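PDB 7BVT: hypothetical sugar ABC-transporter sugar binding protein from Arthrobacter globiformis, which binds cyclic alpha-maltosyl-1,6-maltose and probably hands it to an ABC transporter for uptake into the cell. Local coordinates for residues E261-A270 against T354-V362; D90-A98 against F125-S134. All coordinates share one frame; numbering follows the deposited sequence.

Contact 1: E261-A270 against T354-V362; sequences EGSWMVGIWA and TEPRLLPYV. With GLC (alpha-D-glucopyranose), chain B; GLC (alpha-D-glucopyranose), chain C.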
loop_
_atom_site.group_PDB
_atom_site.type_symbol
_atom_site.label_atom_id
_atom_site.label_comp_id
_atom_site.label_asym_id
_atom_site.label_seq_id
_atom_site.Cartn_x
_atom_site.Cartn_y
_atom_site.Cartn_z
ATOM N N GLU A 261 7.562 -4.214 6.569
ATOM C CA GLU A 261 7.260 -5.139 5.472
ATOM C C GLU A 261 5.778 -5.059 5.128
ATOM O O GLU A 261 4.919 -5.029 6.019
ATOM C CB GLU A 261 7.665 -6.579 5.843
ATOM C CG GLU A 261 9.180 -6.740 5.955
ATOM C CD GLU A 261 9.986 -6.759 4.685
ATOM O OE1 GLU A 261 9.403 -6.667 3.575
ATOM O OE2 GLU A 261 11.247 -6.912 4.802
ATOM N N GLY A 262 5.504 -5.202 3.827
ATOM C CA GLY A 262 4.118 -5.287 3.371
ATOM C C GLY A 262 3.475 -6.580 3.746
ATOM O O GLY A 262 4.168 -7.581 3.981
ATOM N N SER A 263 2.155 -6.570 3.867
ATOM C CA SER A 263 1.350 -7.712 4.342
ATOM C C SER A 263 1.553 -8.896 3.384
ATOM O O SER A 263 1.403 -10.046 3.846
ATOM C CB SER A 263 -0.124 -7.341 4.480
ATOM O OG SER A 263 -0.568 -6.767 3.269
ATOM N N TRP A 264 1.865 -8.655 2.110
ATOM C CA TRP A 264 2.105 -9.761 1.146
ATOM C C TRP A 264 3.243 -10.661 1.633
ATOM O O TRP A 264 3.253 -11.834 1.231
ATOM C CB TRP A 264 2.367 -9.217 -0.257
ATOM C CG TRP A 264 3.552 -8.317 -0.345
ATOM C CD1 TRP A 264 4.844 -8.702 -0.542
ATOM C CD2 TRP A 264 3.584 -6.886 -0.236
ATOM N NE1 TRP A 264 5.677 -7.621 -0.550
ATOM C CE2 TRP A 264 4.937 -6.488 -0.362
ATOM C CE3 TRP A 264 2.613 -5.905 -0.029
ATOM C CZ2 TRP A 264 5.343 -5.152 -0.283
ATOM C CZ3 TRP A 264 3.022 -4.589 -0.003
ATOM C CH2 TRP A 264 4.348 -4.217 -0.147
ATOM N N MET A 265 4.207 -10.140 2.404
ATOM C CA MET A 265 5.346 -10.973 2.871
ATOM C C MET A 265 4.863 -12.051 3.825
ATOM O O MET A 265 5.598 -13.063 3.971
ATOM C CB MET A 265 6.396 -10.116 3.581
ATOM C CG MET A 265 7.082 -9.173 2.653
ATOM S SD MET A 265 7.866 -9.960 1.233
ATOM C CE MET A 265 9.100 -10.963 2.064
ATOM N N VAL A 266 3.759 -11.867 4.536
ATOM C CA VAL A 266 3.279 -12.914 5.492
ATOM C C VAL A 266 3.009 -14.163 4.667
ATOM O O VAL A 266 3.371 -15.273 5.118
ATOM C CB VAL A 266 2.051 -12.474 6.285
ATOM C CG1 VAL A 266 1.490 -13.634 7.127
ATOM C CG2 VAL A 266 2.371 -11.272 7.143
ATOM N N GLY A 267 2.375 -13.982 3.514
ATOM C CA GLY A 267 1.968 -15.086 2.633
ATOM C C GLY A 267 3.181 -15.746 2.010
ATOM O O GLY A 267 3.264 -16.985 2.044
ATOM N N ILE A 268 4.066 -14.958 1.414
ATOM C CA ILE A 268 5.317 -15.450 0.782
ATOM C C ILE A 268 6.111 -16.263 1.809
ATOM O O ILE A 268 6.473 -17.412 1.502
ATOM C CB ILE A 268 6.109 -14.277 0.195
ATOM C CG1 ILE A 268 5.332 -13.630 -0.954
ATOM C CG2 ILE A 268 7.496 -14.734 -0.235
ATOM C CD1 ILE A 268 5.731 -12.226 -1.224
ATOM N N TRP A 269 6.277 -15.763 3.027
ATOM C CA TRP A 269 7.094 -16.440 4.071
ATOM C C TRP A 269 6.341 -17.509 4.872
ATOM O O TRP A 269 7.025 -18.424 5.379
ATOM C CB TRP A 269 7.691 -15.393 5.003
ATOM C CG TRP A 269 8.860 -14.701 4.381
ATOM C CD1 TRP A 269 9.365 -14.859 3.128
ATOM C CD2 TRP A 269 9.640 -13.670 5.000
ATOM N NE1 TRP A 269 10.427 -14.021 2.928
ATOM C CE2 TRP A 269 10.613 -13.271 4.062
ATOM C CE3 TRP A 269 9.600 -13.077 6.259
ATOM C CZ2 TRP A 269 11.557 -12.298 4.347
ATOM C CZ3 TRP A 269 10.531 -12.101 6.541
ATOM C CH2 TRP A 269 11.486 -11.726 5.598
ATOM N N ALA A 270 5.038 -17.387 5.118
ATOM C CA ALA A 270 4.350 -18.344 6.023
ATOM C C ALA A 270 4.476 -19.742 5.399
ATOM O O ALA A 270 4.486 -20.715 6.157
ATOM C CB ALA A 270 2.919 -17.939 6.328
ATOM N N THR A 354 -5.467 -19.887 10.588
ATOM C CA THR A 354 -4.775 -20.222 9.346
ATOM C C THR A 354 -3.520 -19.369 9.187
ATOM O O THR A 354 -2.507 -19.952 8.825
ATOM C CB THR A 354 -5.755 -20.145 8.179
ATOM O OG1 THR A 354 -6.935 -20.815 8.621
ATOM C CG2 THR A 354 -5.232 -20.745 6.903
ATOM N N GLU A 355 -3.567 -18.066 9.465
ATOM C CA GLU A 355 -2.480 -17.137 9.053
ATOM C C GLU A 355 -2.353 -16.103 10.154
ATOM O O GLU A 355 -2.550 -14.930 9.934
ATOM C CB GLU A 355 -2.834 -16.535 7.684
ATOM C CG GLU A 355 -1.674 -15.918 6.889
ATOM C CD GLU A 355 -2.057 -15.546 5.446
ATOM O OE1 GLU A 355 -3.228 -15.855 5.046
ATOM O OE2 GLU A 355 -1.202 -14.962 4.697
ATOM N N PRO A 356 -2.108 -16.499 11.410
ATOM C CA PRO A 356 -2.281 -15.597 12.549
ATOM C C PRO A 356 -1.363 -14.357 12.472
ATOM O O PRO A 356 -1.728 -13.328 13.040
ATOM C CB PRO A 356 -1.936 -16.474 13.763
ATOM C CG PRO A 356 -1.164 -17.591 13.183
ATOM C CD PRO A 356 -1.702 -17.851 11.792
ATOM N N ARG A 357 -0.224 -14.474 11.805
ATOM C CA ARG A 357 0.727 -13.316 11.704
ATOM C C ARG A 357 0.142 -12.249 10.756
ATOM O O ARG A 357 0.664 -11.151 10.719
ATOM C CB ARG A 357 2.120 -13.780 11.330
ATOM C CG ARG A 357 2.746 -14.505 12.521
ATOM C CD ARG A 357 4.028 -15.161 12.149
ATOM N NE ARG A 357 3.837 -16.234 11.187
ATOM C CZ ARG A 357 4.795 -17.076 10.839
ATOM N NH1 ARG A 357 6.012 -16.932 11.329
ATOM N NH2 ARG A 357 4.560 -18.051 9.979
ATOM N N LEU A 358 -0.929 -12.546 10.035
ATOM C CA LEU A 358 -1.583 -11.495 9.222
ATOM C C LEU A 358 -2.441 -10.610 10.132
ATOM O O LEU A 358 -2.775 -9.491 9.716
ATOM C CB LEU A 358 -2.418 -12.157 8.120
ATOM C CG LEU A 358 -2.790 -11.246 6.957
ATOM C CD1 LEU A 358 -1.607 -10.893 6.108
ATOM C CD2 LEU A 358 -3.857 -11.908 6.096
ATOM N N LEU A 359 -2.765 -11.015 11.360
ATOM C CA LEU A 359 -3.798 -10.298 12.127
ATOM C C LEU A 359 -3.378 -8.836 12.342
ATOM O O LEU A 359 -4.189 -7.927 12.232
ATOM C CB LEU A 359 -4.114 -10.995 13.466
ATOM C CG LEU A 359 -5.207 -10.324 14.285
ATOM C CD1 LEU A 359 -6.520 -10.310 13.530
ATOM C CD2 LEU A 359 -5.415 -10.980 15.669
ATOM N N PRO A 360 -2.116 -8.509 12.699
ATOM C CA PRO A 360 -1.788 -7.103 12.947
ATOM C C PRO A 360 -2.064 -6.268 11.690
ATOM O O PRO A 360 -2.466 -5.129 11.824
ATOM C CB PRO A 360 -0.293 -7.141 13.250
ATOM C CG PRO A 360 -0.154 -8.495 13.914
ATOM C CD PRO A 360 -0.989 -9.411 13.025
ATOM N N TYR A 361 -1.809 -6.832 10.523
ATOM C CA TYR A 361 -2.018 -6.114 9.235
ATOM C C TYR A 361 -3.507 -5.846 9.037
ATOM O O TYR A 361 -3.930 -4.765 8.589
ATOM C CB TYR A 361 -1.419 -6.931 8.107
ATOM C CG TYR A 361 0.084 -6.988 8.082
ATOM C CD1 TYR A 361 0.815 -6.048 7.382
ATOM C CD2 TYR A 361 0.776 -8.027 8.695
ATOM C CE1 TYR A 361 2.183 -6.089 7.292
ATOM C CE2 TYR A 361 2.156 -8.086 8.606
ATOM C CZ TYR A 361 2.857 -7.128 7.886
ATOM O OH TYR A 361 4.209 -7.144 7.781
ATOM N N VAL A 362 -4.333 -6.838 9.394
ATOM C CA VAL A 362 -5.802 -6.682 9.267
ATOM C C VAL A 362 -6.262 -5.557 10.187
ATOM O O VAL A 362 -7.049 -4.713 9.764
ATOM C CB VAL A 362 -6.508 -8.019 9.543
ATOM C CG1 VAL A 362 -8.013 -7.794 9.556
ATOM C CG2 VAL A 362 -6.084 -9.090 8.537
HETATM C C1 GLC B . 4.959 -7.068 -4.879
HETATM C C2 GLC B . 3.634 -7.037 -4.098
HETATM C C3 GLC B . 2.941 -5.690 -4.283
HETATM C C4 GLC B . 3.875 -4.525 -3.984
HETATM C C5 GLC B . 5.140 -4.647 -4.824
HETATM C C6 GLC B . 6.161 -3.586 -4.559
HETATM O O1 GLC B . 4.841 -7.118 -6.327
HETATM O O2 GLC B . 2.700 -8.140 -4.365
HETATM O O3 GLC B . 1.812 -5.641 -3.439
HETATM O O4 GLC B . 3.286 -3.212 -4.264
HETATM O O5 GLC B . 5.743 -5.923 -4.524
HETATM O O6 GLC B . 7.449 -3.881 -5.210
HETATM C C1 GLC C . 3.094 -2.514 -3.017
HETATM C C2 GLC C . 1.801 -1.760 -3.061
HETATM C C3 GLC C . 1.942 -0.523 -3.912
HETATM C C4 GLC C . 3.128 0.294 -3.375
HETATM C C5 GLC C . 4.399 -0.541 -3.463
HETATM C C6 GLC C . 5.600 0.239 -2.898
HETATM O O2 GLC C . 0.785 -2.668 -3.445
HETATM O O3 GLC C . 0.703 0.207 -3.885
HETATM O O4 GLC C . 3.348 1.465 -4.137
HETATM O O5 GLC C . 4.229 -1.678 -2.653
HETATM O O6 GLC C . 6.787 -0.342 -3.433
HETATM O O HOH W 1 6.508 -19.726 8.260
#

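Contact 2: D90-A98 against F125-S134; sequences DLVWVPQIA and FGTIDGKQVS. With GLC (alpha-D-glucopyranose), chain C.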
loop_
_atom_site.group_PDB
_atom_site.type_symbol
_atom_site.label_atom_id
_atom_site.label_comp_id
_atom_site.label_asym_id
_atom_site.label_seq_id
_atom_site.Cartn_x
_atom_site.Cartn_y
_atom_site.Cartn_z
ATOM N N ASP A 90 -2.500 -0.395 -9.986
ATOM C CA ASP A 90 -1.965 -0.018 -8.670
ATOM C C ASP A 90 -2.675 1.242 -8.184
ATOM O O ASP A 90 -3.081 2.088 -9.003
ATOM C CB ASP A 90 -0.456 0.206 -8.744
ATOM C CG ASP A 90 0.051 0.535 -7.330
ATOM O OD1 ASP A 90 -0.137 -0.319 -6.434
ATOM O OD2 ASP A 90 0.466 1.703 -7.097
ATOM N N LEU A 91 -2.777 1.393 -6.859
ATOM C CA LEU A 91 -3.330 2.624 -6.225
ATOM C C LEU A 91 -2.827 3.882 -6.920
ATOM O O LEU A 91 -3.646 4.729 -7.349
ATOM C CB LEU A 91 -2.949 2.663 -4.753
ATOM C CG LEU A 91 -3.518 3.850 -3.996
ATOM C CD1 LEU A 91 -5.009 3.694 -3.807
ATOM C CD2 LEU A 91 -2.844 4.014 -2.644
ATOM N N VAL A 92 -1.525 4.054 -6.983
ATOM C CA VAL A 92 -0.952 5.363 -7.405
ATOM C C VAL A 92 -1.152 5.545 -8.917
ATOM O O VAL A 92 -0.890 6.646 -9.403
ATOM C CB VAL A 92 0.519 5.497 -6.956
ATOM C CG1 VAL A 92 0.644 5.255 -5.462
ATOM C CG2 VAL A 92 1.429 4.574 -7.708
ATOM N N TRP A 93 -1.611 4.524 -9.641
ATOM C CA TRP A 93 -1.900 4.707 -11.087
ATOM C C TRP A 93 -3.225 5.415 -11.308
ATOM O O TRP A 93 -3.407 5.977 -12.400
ATOM C CB TRP A 93 -1.899 3.404 -11.862
ATOM C CG TRP A 93 -0.604 2.676 -11.874
ATOM C CD1 TRP A 93 0.613 3.090 -11.397
ATOM C CD2 TRP A 93 -0.405 1.400 -12.479
ATOM N NE1 TRP A 93 1.545 2.120 -11.642
ATOM C CE2 TRP A 93 0.952 1.074 -12.291
ATOM C CE3 TRP A 93 -1.247 0.495 -13.109
ATOM C CZ2 TRP A 93 1.471 -0.129 -12.745
ATOM C CZ3 TRP A 93 -0.733 -0.709 -13.544
ATOM C CH2 TRP A 93 0.612 -1.003 -13.364
ATOM N N VAL A 94 -4.165 5.301 -10.391
ATOM C CA VAL A 94 -5.560 5.768 -10.669
ATOM C C VAL A 94 -5.552 7.179 -11.216
ATOM O O VAL A 94 -6.193 7.454 -12.223
ATOM C CB VAL A 94 -6.477 5.629 -9.447
ATOM C CG1 VAL A 94 -7.807 6.292 -9.690
ATOM C CG2 VAL A 94 -6.662 4.176 -9.098
ATOM N N PRO A 95 -4.906 8.166 -10.582
ATOM C CA PRO A 95 -4.984 9.534 -11.081
ATOM C C PRO A 95 -4.367 9.695 -12.462
ATOM O O PRO A 95 -4.865 10.510 -13.210
ATOM C CB PRO A 95 -4.199 10.366 -10.024
ATOM C CG PRO A 95 -4.121 9.478 -8.827
ATOM C CD PRO A 95 -4.131 8.061 -9.323
ATOM N N GLN A 96 -3.364 8.880 -12.780
ATOM C CA GLN A 96 -2.768 8.923 -14.131
ATOM C C GLN A 96 -3.752 8.341 -15.138
ATOM O O GLN A 96 -3.906 8.907 -16.248
ATOM C CB GLN A 96 -1.448 8.176 -14.107
ATOM C CG GLN A 96 -0.437 8.867 -13.189
ATOM C CD GLN A 96 0.771 7.995 -13.041
ATOM O OE1 GLN A 96 1.572 7.914 -13.967
ATOM N NE2 GLN A 96 0.891 7.320 -11.899
ATOM N N ILE A 97 -4.363 7.226 -14.795
ATOM C CA ILE A 97 -5.322 6.550 -15.712
ATOM C C ILE A 97 -6.525 7.456 -15.963
ATOM O O ILE A 97 -7.037 7.521 -17.099
ATOM C CB ILE A 97 -5.711 5.169 -15.155
ATOM C CG1 ILE A 97 -4.481 4.243 -15.202
ATOM C CG2 ILE A 97 -6.940 4.607 -15.894
ATOM C CD1 ILE A 97 -4.617 2.973 -14.459
ATOM N N ALA A 98 -6.948 8.209 -14.955
ATOM C CA ALA A 98 -8.089 9.132 -15.078
ATOM C C ALA A 98 -7.799 10.200 -16.152
ATOM O O ALA A 98 -8.735 10.759 -16.694
ATOM C CB ALA A 98 -8.402 9.737 -13.728
ATOM N N PHE A 125 -9.504 8.350 -1.838
ATOM C CA PHE A 125 -8.418 8.293 -2.831
ATOM C C PHE A 125 -9.045 8.184 -4.218
ATOM O O PHE A 125 -8.692 8.941 -5.105
ATOM C CB PHE A 125 -7.494 7.118 -2.553
ATOM C CG PHE A 125 -6.380 7.042 -3.562
ATOM C CD1 PHE A 125 -6.561 6.447 -4.786
ATOM C CD2 PHE A 125 -5.206 7.749 -3.374
ATOM C CE1 PHE A 125 -5.571 6.466 -5.734
ATOM C CE2 PHE A 125 -4.196 7.747 -4.310
ATOM C CZ PHE A 125 -4.403 7.125 -5.514
ATOM N N GLY A 126 -10.034 7.304 -4.374
ATOM C CA GLY A 126 -10.672 7.014 -5.669
ATOM C C GLY A 126 -11.652 8.053 -6.166
ATOM O O GLY A 126 -12.298 7.808 -7.152
ATOM N N THR A 127 -11.784 9.172 -5.441
ATOM C CA THR A 127 -12.685 10.261 -5.792
ATOM C C THR A 127 -11.871 11.332 -6.525
ATOM O O THR A 127 -10.959 11.958 -5.921
ATOM C CB THR A 127 -13.429 10.791 -4.564
ATOM O OG1 THR A 127 -14.211 9.750 -3.977
ATOM C CG2 THR A 127 -14.339 11.913 -5.001
ATOM N N ILE A 128 -12.150 11.488 -7.801
ATOM C CA ILE A 128 -11.481 12.496 -8.666
ATOM C C ILE A 128 -12.554 13.303 -9.397
ATOM O O ILE A 128 -13.443 12.699 -9.977
ATOM C CB ILE A 128 -10.433 11.839 -9.592
ATOM C CG1 ILE A 128 -9.341 11.186 -8.749
ATOM C CG2 ILE A 128 -9.880 12.889 -10.544
ATOM C CD1 ILE A 128 -8.346 10.306 -9.484
ATOM N N ASP A 129 -12.467 14.642 -9.275
ATOM C CA ASP A 129 -13.465 15.601 -9.821
ATOM C C ASP A 129 -14.856 15.175 -9.328
ATOM O O ASP A 129 -15.804 15.265 -10.089
ATOM C CB ASP A 129 -13.300 15.711 -11.338
ATOM C CG ASP A 129 -11.934 16.282 -11.720
ATOM O OD1 ASP A 129 -11.371 17.074 -10.899
ATOM O OD2 ASP A 129 -11.421 15.914 -12.798
ATOM N N GLY A 130 -14.925 14.730 -8.075
ATOM C CA GLY A 130 -16.200 14.444 -7.391
ATOM C C GLY A 130 -16.739 13.052 -7.691
ATOM O O GLY A 130 -17.614 12.590 -7.010
ATOM N N LYS A 131 -16.187 12.362 -8.687
ATOM C CA LYS A 131 -16.662 11.036 -9.149
ATOM C C LYS A 131 -15.881 9.919 -8.453
ATOM O O LYS A 131 -14.663 10.065 -8.237
ATOM C CB LYS A 131 -16.405 10.922 -10.646
ATOM C CG LYS A 131 -17.209 11.913 -11.502
ATOM C CD LYS A 131 -16.725 11.971 -12.950
ATOM C CE LYS A 131 -17.812 12.469 -13.885
ATOM N NZ LYS A 131 -17.276 13.084 -15.127
ATOM N N GLN A 132 -16.559 8.840 -8.133
ATOM C CA GLN A 132 -15.879 7.651 -7.591
ATOM C C GLN A 132 -15.322 6.922 -8.812
ATOM O O GLN A 132 -16.024 6.061 -9.357
ATOM C CB GLN A 132 -16.869 6.829 -6.808
ATOM C CG GLN A 132 -16.198 5.723 -6.041
ATOM C CD GLN A 132 -15.403 6.258 -4.881
ATOM O OE1 GLN A 132 -15.954 6.865 -3.963
ATOM N NE2 GLN A 132 -14.092 6.065 -4.908
ATOM N N VAL A 133 -14.110 7.284 -9.217
ATOM C CA VAL A 133 -13.559 6.774 -10.507
ATOM C C VAL A 133 -12.808 5.448 -10.296
ATOM O O VAL A 133 -12.564 4.746 -11.273
ATOM C CB VAL A 133 -12.647 7.782 -11.204
ATOM C CG1 VAL A 133 -13.462 8.998 -11.639
ATOM C CG2 VAL A 133 -11.399 8.137 -10.378
ATOM N N SER A 134 -12.436 5.103 -9.065
ATOM C CA SER A 134 -11.849 3.801 -8.721
ATOM C C SER A 134 -12.480 3.255 -7.430
ATOM O O SER A 134 -12.987 4.002 -6.570
ATOM C CB SER A 134 -10.331 3.845 -8.627
ATOM O OG SER A 134 -9.902 4.644 -7.534
HETATM C C1 GLC C . 3.094 -2.514 -3.017
HETATM C C2 GLC C . 1.801 -1.760 -3.061
HETATM C C3 GLC C . 1.942 -0.523 -3.912
HETATM C C4 GLC C . 3.128 0.294 -3.375
HETATM C C5 GLC C . 4.399 -0.541 -3.463
HETATM C C6 GLC C . 5.600 0.239 -2.898
HETATM O O2 GLC C . 0.785 -2.668 -3.445
HETATM O O3 GLC C . 0.703 0.207 -3.885
HETATM O O4 GLC C . 3.348 1.465 -4.137
HETATM O O5 GLC C . 4.229 -1.678 -2.653
HETATM O O6 GLC C . 6.787 -0.342 -3.433
#

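Contact 1: E261-A270 against T354-V362
Y361 and V266 pack where helix 264-271 leaves strand 258-262, in the two-lobed solute-binding-protein fold whose sugar pocket includes W264. Y361 CB lies 3.9 Å from S263 CB. Chi1 of -71°, with CG anti to the carbonyl carbon, brings one ring face against S263. S263 CB comes within 3.3 Å of Y361 CD1, while S263 CA sits over the face, 3.7 Å from the ring centroid and 23° off its normal, a CH-pi contact. Across the ring, Y361 CE2 meets V266 CG2 at 3.5 Å. At the tip, Y361 OH donates to E261 O over 2.8 Å, approaching from above the carbonyl plane, 48° out of it, though E261 O itself lies near the plane of the ring. Ring and strand end are thereby tied together.

V266 divides its two branches: CG2 goes to the tyrosine, while CG1 lies against the aliphatic CG of E355. L358 CD1 touches V266 CB at 4.0 Å. On the pocket side of the same turn, one face of the W264 ring has the glucose of chain B over it, and the opposite face has G262 CA.

R357 reaches A270 at the far end of the contact. Its guanidinium makes a cation-pi contact with F277 and gives NH1 to F277 O, while a water accepts from R357 NH2 at 3.1 Å and donates to A270 O.

Contact 2: D90-A98 against F125-S134
S134 O, on a residue that packs against V94, accepts from Q132 NE2 over 2.9 Å, the donor lying almost straight along the C=O direction at 171°. The same NE2 is also hydrogen-bonded to T123 O. S134 OG lies across the fork of V94, 3.4 Å from CG1 and 3.6 Å from CG2, a polar atom resting on methyl groups.

F125 buries the largest area of any residue here. With its CG anti to the backbone N, chi1 180°, the side chain brings the ring over L91 and beside V94. L91 CD1 stands over one face, 3.5 Å from the centroid, in a CH-pi contact. V94 CB meets the ring edge near its plane, and P95 CD approaches CZ. I128 CD1 then reaches the next turn, 3.8 Å from P95 CA, and touches A98 CB.

On the same segment as L91, D90 OD2 accepts from V92 N in an Asx turn, leaving OD1 to take O3 of the chain C glucose at 2.7 Å.

The hairpin 127-132 turns through a type I' turn beside helix 94-100. From strand 292-301, Q298 touches L91 and V94, and M300 touches S134; helix 377-392 touches V92.

How the contacts relate
Contact 2 closes in sequence before contact 1 opens, and the two lie on opposite sides of the chain's centre, their centres about 27 Å apart and their nearest atoms about 8 Å apart without touching. Both reach one mixed sheet: strand 292-301 pairs with 86-90 and 131-136 near contact 2 and with 140-147 near contact 1, where 140-147 in turn pairs with 258-262. The glucose of chain C lies between them, approached by D90 and by W264. Each contact carries one residue of the sugar pocket, W264 in contact 1 and D90 in contact 2, consistent with a sugar held between two lobes, with R371 and N140 binding the glucose as well.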